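Local atomic coordinates of protein argonaute (Methanocaldococcus jannaschii, PDB entry 5G5S), a protein that cuts single-stranded DNA targets, guided by short single-stranded DNAs, and may help defend the cell against invading genetic elements. Residues 176-181 against 199-204. Numbering follows the deposited sequence.
Sequences ALLEEY and SLVDAP
The carboxylate of Glu179 is the flat group that meets Val201. Methyl CG2 of Val201 lies 3.4 Å from OE2 of Glu179, while OE1 takes part in a salt bridge with Lys449. The ring of Tyr181 does not meet 199-204; Leu177 O, in its own segment, lies in plane at its edge.

Val201 projects toward helix 175-179 and divides its two methyls between two helix residues. CG2 also touches the aliphatic part of Glu179, with 3.8 Å from Val201 CG2 to Glu179 CG. The Glu179 chain lies roughly perpendicular to the Val201 side chain. It is stretched out past CG (chi2 179°), which lays the part from CG to OE2 alongside the methyl. The other methyl, CG1, meets Leu178 CD2 at 4.1 Å. Leu178 and Val201 pass side by side, pointing opposite ways. Leu178 also touches Met241.

The contact joins helix 175-179 of the PAZ domain to the chain leaving strand 194-200. Lys449 belongs to the Mid domain, so Glu179 links this patch across the domain boundary. No hydrogen bond joins the two segments. The contact is small and van der Waals in kind: a methyl pair with Leu178, and a methyl against the chain and one carboxylate oxygen of Glu179. The charge of Glu179 is probably balanced in part by Lys449; the Val201 side chain offers OE2 no polar partner.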
loop_
_atom_site.group_PDB
_atom_site.type_symbol
_atom_site.label_atom_id
_atom_site.label_comp_id
_atom_site.label_asym_id
_atom_site.label_seq_id
_atom_site.Cartn_x
_atom_site.Cartn_y
_atom_site.Cartn_z
ATOM N N ALA A 176 -7.374 5.716 21.477
ATOM C CA ALA A 176 -6.320 4.804 21.027
ATOM C C ALA A 176 -6.792 3.964 19.829
ATOM O O ALA A 176 -6.068 3.894 18.840
ATOM C CB ALA A 176 -5.874 3.908 22.168
ATOM N N LEU A 177 -8.022 3.383 19.891
ATOM C CA LEU A 177 -8.597 2.581 18.803
ATOM C C LEU A 177 -8.776 3.408 17.549
ATOM O O LEU A 177 -8.642 2.872 16.451
ATOM C CB LEU A 177 -9.946 1.941 19.183
ATOM C CG LEU A 177 -9.956 0.639 20.000
ATOM C CD1 LEU A 177 -11.314 -0.019 19.914
ATOM C CD2 LEU A 177 -8.902 -0.367 19.519
ATOM N N LEU A 178 -9.065 4.711 17.709
ATOM C CA LEU A 178 -9.215 5.655 16.608
ATOM C C LEU A 178 -7.910 5.789 15.802
ATOM O O LEU A 178 -7.962 5.830 14.575
ATOM C CB LEU A 178 -9.680 7.025 17.128
ATOM C CG LEU A 178 -10.221 7.995 16.080
ATOM C CD1 LEU A 178 -11.510 7.485 15.466
ATOM C CD2 LEU A 178 -10.438 9.367 16.671
ATOM N N GLU A 179 -6.750 5.807 16.494
ATOM C CA GLU A 179 -5.414 5.904 15.881
ATOM C C GLU A 179 -5.121 4.710 14.964
ATOM O O GLU A 179 -4.486 4.880 13.927
ATOM C CB GLU A 179 -4.317 6.073 16.946
ATOM C CG GLU A 179 -4.501 7.320 17.797
ATOM C CD GLU A 179 -3.499 7.591 18.901
ATOM O OE1 GLU A 179 -2.823 6.641 19.362
ATOM O OE2 GLU A 179 -3.425 8.760 19.338
ATOM N N GLU A 180 -5.643 3.521 15.315
ATOM C CA GLU A 180 -5.517 2.294 14.526
ATOM C C GLU A 180 -6.247 2.386 13.171
ATOM O O GLU A 180 -6.057 1.514 12.322
ATOM C CB GLU A 180 -6.041 1.091 15.328
ATOM C CG GLU A 180 -5.044 0.530 16.325
ATOM C CD GLU A 180 -3.643 0.304 15.795
ATOM O OE1 GLU A 180 -3.493 -0.414 14.778
ATOM O OE2 GLU A 180 -2.695 0.874 16.383
ATOM N N TYR A 181 -7.095 3.426 12.992
ATOM C CA TYR A 181 -7.872 3.679 11.780
ATOM C C TYR A 181 -7.222 4.686 10.830
ATOM O O TYR A 181 -7.767 4.955 9.759
ATOM C CB TYR A 181 -9.362 3.959 12.104
ATOM C CG TYR A 181 -10.083 2.689 12.507
ATOM C CD1 TYR A 181 -9.983 2.190 13.801
ATOM C CD2 TYR A 181 -10.748 1.915 11.562
ATOM C CE1 TYR A 181 -10.566 0.974 14.158
ATOM C CE2 TYR A 181 -11.335 0.698 11.903
ATOM C CZ TYR A 181 -11.251 0.236 13.208
ATOM O OH TYR A 181 -11.821 -0.963 13.553
ATOM N N SER A 199 -5.222 10.710 8.506
ATOM C CA SER A 199 -3.764 10.847 8.531
ATOM C C SER A 199 -3.243 11.292 9.893
ATOM O O SER A 199 -2.057 11.106 10.157
ATOM C CB SER A 199 -3.281 11.786 7.430
ATOM O OG SER A 199 -3.302 11.156 6.159
ATOM N N LEU A 200 -4.122 11.855 10.766
ATOM C CA LEU A 200 -3.763 12.315 12.115
ATOM C C LEU A 200 -4.948 12.453 13.072
ATOM O O LEU A 200 -6.090 12.471 12.633
ATOM C CB LEU A 200 -2.983 13.654 12.066
ATOM C CG LEU A 200 -1.455 13.567 12.111
ATOM C CD1 LEU A 200 -0.824 14.891 11.730
ATOM C CD2 LEU A 200 -0.948 13.083 13.475
ATOM N N VAL A 201 -4.657 12.561 14.386
ATOM C CA VAL A 201 -5.612 12.794 15.481
ATOM C C VAL A 201 -5.140 14.028 16.315
ATOM O O VAL A 201 -4.211 14.731 15.894
ATOM C CB VAL A 201 -5.894 11.544 16.370
ATOM C CG1 VAL A 201 -6.652 10.458 15.609
ATOM C CG2 VAL A 201 -4.613 10.996 16.995
ATOM N N ASP A 202 -5.789 14.283 17.480
ATOM C CA ASP A 202 -5.509 15.382 18.422
ATOM C C ASP A 202 -6.327 15.182 19.712
ATOM O O ASP A 202 -7.313 14.442 19.712
ATOM C CB ASP A 202 -5.811 16.763 17.782
ATOM C CG ASP A 202 -5.392 17.990 18.573
ATOM O OD1 ASP A 202 -4.257 17.995 19.112
ATOM O OD2 ASP A 202 -6.175 18.969 18.607
ATOM N N ALA A 203 -5.900 15.835 20.804
ATOM C CA ALA A 203 -6.519 15.780 22.131
ATOM C C ALA A 203 -8.003 16.188 22.134
ATOM O O ALA A 203 -8.386 17.070 21.358
ATOM C CB ALA A 203 -5.739 16.662 23.098
ATOM N N PRO A 204 -8.842 15.579 23.014
ATOM C CA PRO A 204 -10.261 15.978 23.073
ATOM C C PRO A 204 -10.476 17.396 23.632
ATOM O O PRO A 204 -9.845 17.770 24.625
ATOM C CB PRO A 204 -10.895 14.905 23.965
ATOM C CG PRO A 204 -9.803 14.400 24.804
ATOM C CD PRO A 204 -8.544 14.511 23.994
#